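Local coordinates for probable leucine/isoleucine/valine-binding protein (Rhodopirellula baltica, PDB 4KV7), which probably serves as a periplasmic binding protein that captures branched-chain amino acids such as leucine, isoleucine or valine for an ABC transporter, at residues A144-L149 against R181-V186; N133-A136 against E140-A143; V317-G322 against A330-Q335; D14-K19 against G322-S327. The protein carries 1 engineered substitution. One frame throughout, in Å; residues are numbered along the deposited sequence. Where two conformers were deposited one is given.

Contact 1: A144-L149 against R181-V186; sequences AMVDAL and RRHQSV
The imidazole of His183 and the guanidinium of Arg182 both turn an edge to the carboxylate of Asp147 and converge on its OD1. His183 NE2 donates to Asp147 OD1 over 2.8 Å with the oxygen near the ring plane, although the carboxylate itself stands almost upright to the ring, at 82°. Arg182 NH1 makes a second, longer bond to Asp147 OD1, 3.2 Å, as part of a salt bridge; here too the oxygen lies near the guanidinium plane, and the two flat groups are perpendicular. On the acceptor the approaches differ. NE2 arrives on the anti side, tilted somewhat out of the carboxylate plane, whereas NH1 comes from above that plane, from the same face. A bend of the Arg182 chain about CG-CD (chi3 61°) brings the guanidinium round to this oxygen, and a water joins in, accepting from Arg182 NE at 2.9 Å and donating to Asp147 OD1 at 2.7 Å. OD1 thus accepts from three donors, two side chains and the water. Val146 CG1 meets His183 CD2 obliquely at 4.1 Å, its branched side chain also packing on Ala179, Ile180 and Ile221. An alanine in place of Asp147 would remove the acceptor of both bonds and is likely to leave Arg182 and His183 without their shared anionic mate and freer to turn. The His-carboxylate bond ties helix 138-151 to the C-terminal end of helix 167-183, two helices that pack together beside the central sheet, as in the alternating alpha/beta lobe of a type I periplasmic binding protein.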
loop_
_atom_site.group_PDB
_atom_site.type_symbol
_atom_site.label_atom_id
_atom_site.label_comp_id
_atom_site.label_asym_id
_atom_site.label_seq_id
_atom_site.Cartn_x
_atom_site.Cartn_y
_atom_site.Cartn_z
ATOM N N ALA A 144 3.005 -4.350 -14.927
ATOM C CA ALA A 144 4.303 -5.007 -14.802
ATOM C C ALA A 144 4.151 -6.530 -14.788
ATOM O O ALA A 144 4.889 -7.238 -15.469
ATOM C CB ALA A 144 5.025 -4.524 -13.565
HETATM N N MSE A 145 3.176 -7.023 -14.027
HETATM C CA MSE A 145 2.912 -8.451 -13.954
HETATM C C MSE A 145 2.527 -9.023 -15.309
HETATM O O MSE A 145 3.082 -10.036 -15.751
HETATM C CB MSE A 145 1.766 -8.727 -12.980
HETATM C CG MSE A 145 2.054 -8.453 -11.533
HETATM SE SE MSE A 145 0.413 -8.761 -10.603
HETATM C CE MSE A 145 1.037 -8.726 -8.750
ATOM N N VAL A 146 1.544 -8.398 -15.954
ATOM C CA VAL A 146 1.021 -8.929 -17.203
ATOM C C VAL A 146 2.096 -8.920 -18.281
ATOM O O VAL A 146 2.270 -9.917 -18.992
ATOM C CB VAL A 146 -0.252 -8.184 -17.649
ATOM C CG1 VAL A 146 -0.596 -8.499 -19.110
ATOM C CG2 VAL A 146 -1.411 -8.513 -16.712
ATOM N N ASP A 147 2.826 -7.815 -18.412
ATOM C CA ASP A 147 3.871 -7.761 -19.426
ATOM C C ASP A 147 4.911 -8.851 -19.190
ATOM O O ASP A 147 5.376 -9.487 -20.134
ATOM C CB ASP A 147 4.558 -6.391 -19.445
ATOM C CG ASP A 147 3.682 -5.287 -20.020
ATOM O OD1 ASP A 147 2.690 -5.592 -20.708
ATOM O OD2 ASP A 147 3.999 -4.100 -19.774
ATOM N N ALA A 148 5.268 -9.074 -17.929
ATOM C CA ALA A 148 6.278 -10.080 -17.619
ATOM C C ALA A 148 5.782 -11.498 -17.882
ATOM O O ALA A 148 6.538 -12.341 -18.351
ATOM C CB ALA A 148 6.740 -9.940 -16.196
ATOM N N LEU A 149 4.516 -11.759 -17.572
ATOM C CA LEU A 149 3.929 -13.066 -17.835
ATOM C C LEU A 149 3.900 -13.368 -19.328
ATOM O O LEU A 149 4.275 -14.457 -19.762
ATOM C CB LEU A 149 2.517 -13.141 -17.246
ATOM C CG LEU A 149 2.469 -13.244 -15.724
ATOM C CD1 LEU A 149 1.092 -12.872 -15.209
ATOM C CD2 LEU A 149 2.841 -14.663 -15.292
ATOM N N ARG A 181 -5.278 -6.101 -22.537
ATOM C CA ARG A 181 -5.794 -5.533 -23.779
ATOM C C ARG A 181 -4.723 -4.909 -24.646
ATOM O O ARG A 181 -4.900 -4.767 -25.842
ATOM C CB ARG A 181 -6.890 -4.511 -23.486
ATOM C CG ARG A 181 -8.212 -5.164 -23.216
ATOM C CD ARG A 181 -9.310 -4.155 -22.976
ATOM N NE ARG A 181 -10.609 -4.774 -23.201
ATOM C CZ ARG A 181 -11.744 -4.394 -22.623
ATOM N NH1 ARG A 181 -11.762 -3.384 -21.768
ATOM N NH2 ARG A 181 -12.869 -5.034 -22.914
ATOM N N ARG A 182 -3.592 -4.547 -24.061
ATOM C CA ARG A 182 -2.508 -4.017 -24.858
ATOM C C ARG A 182 -1.901 -5.112 -25.730
ATOM O O ARG A 182 -1.351 -4.834 -26.786
ATOM C CB ARG A 182 -1.452 -3.425 -23.934
ATOM C CG ARG A 182 -0.756 -2.208 -24.487
ATOM C CD ARG A 182 0.178 -1.605 -23.426
ATOM N NE ARG A 182 1.202 -2.564 -23.026
ATOM C CZ ARG A 182 2.231 -2.926 -23.785
ATOM N NH1 ARG A 182 3.097 -3.825 -23.340
ATOM N NH2 ARG A 182 2.391 -2.408 -24.996
ATOM N N HIS A 183 -2.013 -6.359 -25.269
ATOM C CA HIS A 183 -1.475 -7.517 -25.985
ATOM C C HIS A 183 -2.493 -8.238 -26.856
ATOM O O HIS A 183 -2.130 -8.861 -27.842
ATOM C CB HIS A 183 -0.892 -8.524 -24.989
ATOM C CG HIS A 183 0.273 -7.994 -24.227
ATOM N ND1 HIS A 183 1.521 -7.854 -24.791
ATOM C CD2 HIS A 183 0.374 -7.533 -22.958
ATOM C CE1 HIS A 183 2.348 -7.348 -23.892
ATOM N NE2 HIS A 183 1.676 -7.144 -22.774
ATOM N N GLN A 184 -3.759 -8.170 -26.479
ATOM C CA GLN A 184 -4.781 -8.934 -27.185
ATOM C C GLN A 184 -6.141 -8.346 -26.892
ATOM O O GLN A 184 -6.466 -8.109 -25.737
ATOM C CB GLN A 184 -4.758 -10.394 -26.718
ATOM C CG GLN A 184 -5.769 -11.283 -27.435
ATOM C CD GLN A 184 -5.733 -12.722 -26.951
ATOM O OE1 GLN A 184 -4.671 -13.262 -26.648
ATOM N NE2 GLN A 184 -6.899 -13.351 -26.882
ATOM N N SER A 185 -6.943 -8.107 -27.920
ATOM C CA SER A 185 -8.298 -7.619 -27.691
ATOM C C SER A 185 -9.159 -8.713 -27.058
ATOM O O SER A 185 -9.171 -9.854 -27.519
ATOM C CB SER A 185 -8.913 -7.101 -28.989
ATOM O OG SER A 185 -8.199 -5.967 -29.455
ATOM N N VAL A 186 -9.870 -8.353 -25.996
ATOM C CA VAL A 186 -10.669 -9.298 -25.222
ATOM C C VAL A 186 -11.934 -8.619 -24.721
ATOM O O VAL A 186 -11.964 -7.401 -24.543
ATOM C CB VAL A 186 -9.899 -9.828 -23.981
ATOM C CG1 VAL A 186 -8.704 -10.672 -24.393
ATOM C CG2 VAL A 186 -9.451 -8.680 -23.090
HETATM O O HOH W 1 0.307 -4.228 -20.859
#

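Contact 2: N133-A136 against E140-A143; sequences NYRA and EETA
Water-mediated bonding carries the polar link between Arg135, Ala136 and Glu141. One water accepts from Arg135 NH2 at 2.9 Å and spends its two donor bonds on Ala136 O, at 2.7 Å, and Glu141 OE2, also at 2.7 Å, so three bonds orient it between loop and helix. The charge pair is indirect: Arg135 NH2 and Glu141 OE2 are 4.1 Å apart, with the oxygen well out of the guanidinium plane and the planes 64° from each other, so the opposite charges attract without an N-H aimed at the oxygen. Kinks at chi2 and chi3 fold the arginine toward the water, while its NE forms a salt bridge with Glu305. Glu141 OE1 is held by Thr270 and Glu140 OE2 by Ser358.

Van der Waals contact falls to Ala136 and Glu140. The extended glutamate chain sets OE1 3.3 Å from Ala136 CA and 3.4 Å from its CB, a close fit that suits a methyl group, and OE1 also accepts from Ser137 N, just before the helix.

In the fold, 133-136 leaves the short strand 131-132, Asn133 and Tyr134 pairing by backbone bonds with 354-357, and leads straight into helix 138-151, beside strands 244-247 and 268-271. The passage from strand 131-132 into helix 138-151 is consistent with one of the interlobe crossovers of this fold.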
loop_
_atom_site.group_PDB
_atom_site.type_symbol
_atom_site.label_atom_id
_atom_site.label_comp_id
_atom_site.label_asym_id
_atom_site.label_seq_id
_atom_site.Cartn_x
_atom_site.Cartn_y
_atom_site.Cartn_z
ATOM N N ASN A 133 -0.074 11.285 -3.196
ATOM C CA ASN A 133 0.350 9.900 -3.054
ATOM C C ASN A 133 1.854 9.732 -3.150
ATOM O O ASN A 133 2.519 10.446 -3.900
ATOM C CB ASN A 133 -0.304 9.057 -4.151
ATOM C CG ASN A 133 -1.808 9.202 -4.161
ATOM O OD1 ASN A 133 -2.481 8.825 -3.199
ATOM N ND2 ASN A 133 -2.352 9.738 -5.255
ATOM N N TYR A 134 2.382 8.772 -2.391
ATOM C CA TYR A 134 3.741 8.281 -2.587
ATOM C C TYR A 134 3.790 7.162 -3.641
ATOM O O TYR A 134 4.556 7.228 -4.599
ATOM C CB TYR A 134 4.381 7.788 -1.256
ATOM C CG TYR A 134 5.465 6.776 -1.549
ATOM C CD1 TYR A 134 6.654 7.170 -2.146
ATOM C CD2 TYR A 134 5.271 5.423 -1.311
ATOM C CE1 TYR A 134 7.628 6.247 -2.500
ATOM C CE2 TYR A 134 6.235 4.489 -1.657
ATOM C CZ TYR A 134 7.413 4.906 -2.253
ATOM O OH TYR A 134 8.389 4.000 -2.625
ATOM N N ARG A 135 2.985 6.126 -3.437
ATOM C CA ARG A 135 3.201 4.836 -4.093
ATOM C C ARG A 135 2.682 4.739 -5.514
ATOM O O ARG A 135 1.722 5.400 -5.904
ATOM C CB ARG A 135 2.584 3.705 -3.266
ATOM C CG ARG A 135 1.092 3.885 -2.983
ATOM C CD ARG A 135 0.307 2.575 -2.996
ATOM N NE ARG A 135 0.683 1.705 -1.885
ATOM C CZ ARG A 135 0.348 0.428 -1.779
ATOM N NH1 ARG A 135 0.775 -0.274 -0.741
ATOM N NH2 ARG A 135 -0.401 -0.152 -2.707
ATOM N N ALA A 136 3.318 3.853 -6.273
ATOM C CA ALA A 136 2.824 3.422 -7.570
ATOM C C ALA A 136 1.417 2.854 -7.428
ATOM O O ALA A 136 0.982 2.475 -6.332
ATOM C CB ALA A 136 3.761 2.369 -8.149
ATOM N N GLU A 140 -0.189 0.254 -12.444
ATOM C CA GLU A 140 1.238 0.050 -12.685
ATOM C C GLU A 140 1.728 -1.328 -12.237
ATOM O O GLU A 140 2.527 -1.957 -12.923
ATOM C CB GLU A 140 2.041 1.199 -12.061
ATOM C CG GLU A 140 1.798 2.509 -12.813
ATOM C CD GLU A 140 2.210 3.773 -12.070
ATOM O OE1 GLU A 140 2.200 3.807 -10.827
ATOM O OE2 GLU A 140 2.521 4.763 -12.762
ATOM N N GLU A 141 1.249 -1.812 -11.096
ATOM C CA GLU A 141 1.655 -3.138 -10.636
ATOM C C GLU A 141 1.179 -4.218 -11.591
ATOM O O GLU A 141 1.945 -5.121 -11.964
ATOM C CB GLU A 141 1.125 -3.440 -9.233
ATOM C CG GLU A 141 1.713 -2.577 -8.135
ATOM C CD GLU A 141 1.248 -3.025 -6.771
ATOM O OE1 GLU A 141 1.479 -4.194 -6.414
ATOM O OE2 GLU A 141 0.629 -2.219 -6.039
ATOM N N THR A 142 -0.092 -4.138 -11.964
ATOM C CA THR A 142 -0.676 -5.157 -12.841
ATOM C C THR A 142 -0.103 -5.123 -14.246
ATOM O O THR A 142 0.030 -6.165 -14.886
ATOM C CB THR A 142 -2.223 -5.105 -12.876
ATOM O OG1 THR A 142 -2.659 -3.803 -13.279
ATOM C CG2 THR A 142 -2.818 -5.476 -11.514
ATOM N N ALA A 143 0.251 -3.941 -14.731
ATOM C CA ALA A 143 0.902 -3.841 -16.035
ATOM C C ALA A 143 2.241 -4.565 -15.990
ATOM O O ALA A 143 2.591 -5.295 -16.922
ATOM C CB ALA A 143 1.089 -2.378 -16.431
HETATM O O HOH W 2 -0.399 0.261 -5.597
#

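Contact 3: V317-G322 against A330-Q335; sequences VTSIKG and AAALEQ
Ser319 and Ile320 approach the methyl group of Ala332 as two neighbours sharing one target: Ser319 OG and Ile320 CG1 each stop 3.7 Å from Ala332 CB. The serine brings a polar tip to the methyl, the isoleucine a methylene flank, with its CD1 a little farther off at 4.2 Å. In Ile320 the first torsion of -65° lays CG1 beside the backbone N, and this directs the longer branch at the helix, where the side chain also rests on Ser328 and Ile329. An alanine suits the receiving position because it lets the backbones draw close, the CA atoms of Ile320 and Ala332 being 6.4 Å apart, and because its methyl is packed against Ala316 as well.

Ser319 OG sits between its own backbone N and carbonyl carbon (chi1 76°), where it can reach back within its helix to bond to Ala316 O. A water also donates to Ser319 OG at 2.8 Å and, with its second hydrogen, to Ala332 O at 2.6 Å. The water therefore stitches one helix to the other where the hydroxyl and the carbonyl are too far apart to meet directly. The buried part of the contact is small and apolar, the solvent side polar, in keeping with its place near the surface. Ile320, in the connection after helix 301-319, folds back on the face of helix 326-335, and what results is the meeting of two consecutive helices joined by a short loop in one lobe of the binding-protein fold.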
loop_
_atom_site.group_PDB
_atom_site.type_symbol
_atom_site.label_atom_id
_atom_site.label_comp_id
_atom_site.label_asym_id
_atom_site.label_seq_id
_atom_site.Cartn_x
_atom_site.Cartn_y
_atom_site.Cartn_z
ATOM N N VAL A 317 7.325 19.329 5.889
ATOM C CA VAL A 317 7.104 20.220 7.026
ATOM C C VAL A 317 8.340 21.080 7.321
ATOM O O VAL A 317 8.217 22.273 7.607
ATOM C CB VAL A 317 6.647 19.441 8.278
ATOM C CG1 VAL A 317 6.599 20.353 9.494
ATOM C CG2 VAL A 317 5.282 18.808 8.029
ATOM N N THR A 318 9.529 20.490 7.198
ATOM C CA THR A 318 10.785 21.203 7.450
ATOM C C THR A 318 10.939 22.425 6.545
ATOM O O THR A 318 11.546 23.432 6.927
ATOM C CB THR A 318 12.007 20.268 7.250
ATOM O OG1 THR A 318 11.934 19.178 8.175
ATOM C CG2 THR A 318 13.317 21.006 7.468
ATOM N N SER A 319 10.372 22.339 5.347
ATOM C CA SER A 319 10.513 23.394 4.352
ATOM C C SER A 319 9.604 24.587 4.597
ATOM O O SER A 319 9.787 25.638 3.991
ATOM C CB SER A 319 10.238 22.845 2.952
ATOM O OG SER A 319 8.850 22.670 2.730
ATOM N N ILE A 320 8.618 24.428 5.470
ATOM C CA ILE A 320 7.627 25.476 5.657
ATOM C C ILE A 320 8.220 26.658 6.396
ATOM O O ILE A 320 8.872 26.494 7.426
ATOM C CB ILE A 320 6.389 24.959 6.425
ATOM C CG1 ILE A 320 5.651 23.910 5.594
ATOM C CG2 ILE A 320 5.442 26.110 6.761
ATOM C CD1 ILE A 320 4.521 23.220 6.330
ATOM N N LYS A 321 7.989 27.848 5.854
ATOM C CA LYS A 321 8.311 29.084 6.545
ATOM C C LYS A 321 7.006 29.737 6.957
ATOM O O LYS A 321 6.180 30.076 6.111
ATOM C CB LYS A 321 9.090 30.034 5.640
ATOM C CG LYS A 321 10.322 29.423 5.003
ATOM C CD LYS A 321 11.104 30.502 4.269
ATOM C CE LYS A 321 12.366 29.954 3.624
ATOM N NZ LYS A 321 13.357 29.487 4.636
ATOM N N GLY A 322 6.818 29.910 8.258
ATOM C CA GLY A 322 5.570 30.440 8.764
ATOM C C GLY A 322 4.702 29.355 9.364
ATOM O O GLY A 322 5.182 28.280 9.734
ATOM N N ALA A 330 -0.155 21.237 2.369
ATOM C CA ALA A 330 -0.511 20.903 0.996
ATOM C C ALA A 330 0.470 21.576 0.030
ATOM O O ALA A 330 0.979 20.944 -0.896
ATOM C CB ALA A 330 -1.941 21.327 0.704
ATOM N N ALA A 331 0.754 22.853 0.266
ATOM C CA ALA A 331 1.682 23.593 -0.582
ATOM C C ALA A 331 3.095 23.024 -0.484
ATOM O O ALA A 331 3.787 22.890 -1.492
ATOM C CB ALA A 331 1.671 25.076 -0.226
ATOM N N ALA A 332 3.528 22.680 0.725
ATOM C CA ALA A 332 4.887 22.182 0.917
ATOM C C ALA A 332 5.106 20.836 0.228
ATOM O O ALA A 332 6.188 20.564 -0.290
ATOM C CB ALA A 332 5.215 22.082 2.392
ATOM N N LEU A 333 4.093 19.982 0.247
ATOM C CA LEU A 333 4.180 18.710 -0.455
ATOM C C LEU A 333 4.358 18.948 -1.958
ATOM O O LEU A 333 5.191 18.301 -2.596
ATOM C CB LEU A 333 2.949 17.851 -0.165
ATOM C CG LEU A 333 2.904 17.230 1.232
ATOM C CD1 LEU A 333 1.506 16.715 1.549
ATOM C CD2 LEU A 333 3.939 16.114 1.367
ATOM N N GLU A 334 3.605 19.893 -2.510
ATOM C CA GLU A 334 3.710 20.206 -3.932
ATOM C C GLU A 334 5.026 20.901 -4.282
ATOM O O GLU A 334 5.499 20.810 -5.417
ATOM C CB GLU A 334 2.508 21.036 -4.385
ATOM C CG GLU A 334 1.210 20.247 -4.300
ATOM C CD GLU A 334 -0.003 21.008 -4.793
ATOM O OE1 GLU A 334 0.078 22.243 -4.947
ATOM O OE2 GLU A 334 -1.044 20.357 -5.023
ATOM N N GLN A 335 5.618 21.582 -3.307
ATOM C CA GLN A 335 6.871 22.294 -3.511
ATOM C C GLN A 335 8.078 21.355 -3.484
ATOM O O GLN A 335 9.188 21.767 -3.818
ATOM C CB GLN A 335 7.022 23.382 -2.440
ATOM C CG GLN A 335 8.130 24.389 -2.689
HETATM O O HOH W 3 8.621 21.383 0.243
#

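Contact 4: D14-K19 against G322-S327; sequences DAQLLK and GEISRS
Ile324 is the residue of 322-327 that meets Gln16 and Leu18, and the residues around it set it in place. Gly322 begins the segment with a positive phi of 104°, where a CB would jam against the carbonyl oxygen of Lys321, so glycine suits it. At Ile324 the backbone N donates to a water at 2.8 Å, and this water donates in turn to Gln16 OE1 at 2.9 Å; Gln16, its chain extended, has a firmer partner in Lys57. The side chain of Ile324 does the apolar work: CG2 lies 4.0 Å from Leu18 CD2, the two side chains crossing at about a right angle, while CD1 reaches 4.1 Å from Gln16 OE1. Branched leucine and isoleucine suit this buried spot, which Leu87 and Val317 help to fill. Ser325 follows at the N-cap position, its backbone N bonded to Ser328 OG in the helix's first turn. Arg326 then opens helix 326-335, sending its guanidinium to Val86 O and Thr81 O. Ile324 thus sets the loop before the helix against side chains of strand 16-24, which pairs in parallel with 57-65, as in the alpha/beta lobe of type I periplasmic binding proteins.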
loop_
_atom_site.group_PDB
_atom_site.type_symbol
_atom_site.label_atom_id
_atom_site.label_comp_id
_atom_site.label_asym_id
_atom_site.label_seq_id
_atom_site.Cartn_x
_atom_site.Cartn_y
_atom_site.Cartn_z
ATOM N N ASP A 14 6.838 25.786 24.795
ATOM C CA ASP A 14 6.808 26.592 23.576
ATOM C C ASP A 14 6.850 25.726 22.324
ATOM O O ASP A 14 6.824 26.235 21.202
ATOM C CB ASP A 14 7.947 27.618 23.558
ATOM C CG ASP A 14 9.321 26.977 23.541
ATOM O OD1 ASP A 14 9.487 25.895 24.142
ATOM O OD2 ASP A 14 10.242 27.565 22.929
ATOM N N ALA A 15 6.919 24.414 22.523
ATOM C CA ALA A 15 6.888 23.477 21.411
ATOM C C ALA A 15 5.489 23.467 20.811
ATOM O O ALA A 15 4.499 23.395 21.537
ATOM C CB ALA A 15 7.281 22.088 21.879
ATOM N N GLN A 16 5.402 23.556 19.488
ATOM C CA GLN A 16 4.106 23.498 18.834
ATOM C C GLN A 16 3.740 22.055 18.554
ATOM O O GLN A 16 4.518 21.306 17.955
ATOM C CB GLN A 16 4.092 24.291 17.526
ATOM C CG GLN A 16 2.716 24.310 16.858
ATOM C CD GLN A 16 2.753 24.750 15.405
ATOM O OE1 GLN A 16 3.820 24.993 14.845
ATOM N NE2 GLN A 16 1.581 24.843 14.784
ATOM N N LEU A 17 2.548 21.665 18.986
ATOM C CA LEU A 17 2.040 20.330 18.732
ATOM C C LEU A 17 1.539 20.229 17.292
ATOM O O LEU A 17 0.688 21.014 16.867
ATOM C CB LEU A 17 0.906 20.017 19.709
ATOM C CG LEU A 17 0.333 18.605 19.614
ATOM C CD1 LEU A 17 1.385 17.581 20.016
ATOM C CD2 LEU A 17 -0.920 18.470 20.467
ATOM N N LEU A 18 2.088 19.280 16.538
ATOM C CA LEU A 18 1.652 19.028 15.166
ATOM C C LEU A 18 0.897 17.710 15.122
ATOM O O LEU A 18 1.501 16.644 15.190
ATOM C CB LEU A 18 2.853 18.988 14.217
ATOM C CG LEU A 18 3.780 20.203 14.231
ATOM C CD1 LEU A 18 4.930 20.002 13.251
ATOM C CD2 LEU A 18 3.013 21.483 13.909
ATOM N N LYS A 19 -0.427 17.792 15.018
ATOM C CA LYS A 19 -1.282 16.608 15.029
ATOM C C LYS A 19 -1.584 16.095 13.631
ATOM O O LYS A 19 -2.081 16.833 12.778
ATOM C CB LYS A 19 -2.597 16.916 15.753
ATOM C CG LYS A 19 -2.457 17.141 17.255
ATOM C CD LYS A 19 -3.785 17.509 17.915
ATOM C CE LYS A 19 -4.275 18.859 17.449
ATOM N NZ LYS A 19 -5.537 19.275 18.146
ATOM N N GLY A 322 6.818 29.910 8.258
ATOM C CA GLY A 322 5.570 30.440 8.764
ATOM C C GLY A 322 4.702 29.355 9.364
ATOM O O GLY A 322 5.182 28.280 9.734
ATOM N N GLU A 323 3.414 29.653 9.463
ATOM C CA GLU A 323 2.460 28.775 10.117
ATOM C C GLU A 323 2.371 27.416 9.444
ATOM O O GLU A 323 2.247 27.308 8.223
ATOM C CB GLU A 323 1.085 29.443 10.134
ATOM C CG GLU A 323 -0.010 28.620 10.777
ATOM C CD GLU A 323 -1.329 29.362 10.824
ATOM O OE1 GLU A 323 -1.708 29.973 9.803
ATOM O OE2 GLU A 323 -1.981 29.346 11.888
ATOM N N ILE A 324 2.447 26.368 10.254
ATOM C CA ILE A 324 2.213 25.021 9.766
ATOM C C ILE A 324 0.715 24.745 9.875
ATOM O O ILE A 324 0.142 24.764 10.966
ATOM C CB ILE A 324 3.048 24.002 10.544
ATOM C CG1 ILE A 324 4.538 24.286 10.314
ATOM C CG2 ILE A 324 2.697 22.584 10.111
ATOM C CD1 ILE A 324 5.457 23.705 11.368
ATOM N N SER A 325 0.085 24.534 8.724
ATOM C CA SER A 325 -1.361 24.390 8.647
ATOM C C SER A 325 -1.692 23.409 7.538
ATOM O O SER A 325 -0.807 22.967 6.809
ATOM C CB SER A 325 -2.006 25.734 8.314
ATOM O OG SER A 325 -1.617 26.149 7.012
ATOM N N ARG A 326 -2.973 23.069 7.414
ATOM C CA ARG A 326 -3.436 22.239 6.314
ATOM C C ARG A 326 -3.002 22.829 4.981
ATOM O O ARG A 326 -2.473 22.130 4.126
ATOM C CB ARG A 326 -4.955 22.104 6.356
ATOM C CG ARG A 326 -5.439 21.223 7.496
ATOM C CD ARG A 326 -6.950 21.166 7.582
ATOM N NE ARG A 326 -7.341 20.338 8.722
ATOM C CZ ARG A 326 -8.586 20.196 9.165
ATOM N NH1 ARG A 326 -9.592 20.804 8.551
ATOM N NH2 ARG A 326 -8.822 19.434 10.228
ATOM N N SER A 327 -3.199 24.132 4.812
ATOM C CA SER A 327 -2.869 24.770 3.547
ATOM C C SER A 327 -1.360 24.818 3.298
ATOM O O SER A 327 -0.906 24.563 2.185
ATOM C CB SER A 327 -3.478 26.170 3.467
ATOM O OG SER A 327 -2.943 27.020 4.463
HETATM O O HOH W 4 3.122 26.953 12.890
#

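In the fold
Contacts 1 and 2 lie in series on helix 138-151, their centres about 16 Å apart: contact 2 is near the middle of the molecule, where the chain enters the helix, and contact 1 is farther along it. Contacts 3 and 4 form a second cluster, with centres about 11 Å apart and Gly322 in common. They touch directly through Val317 CG1, which is 4.0 Å from Ile324 CD1 and 4.1 Å from Leu18 CD1. Contact 1 lies about 47 Å, centre to centre, from contact 4 on the opposite side of the chain's centre, so the set spans both lobes, while contact 2, about 25 Å centre to centre from contact 3, sits between them, consistent with a role in the connection between lobes.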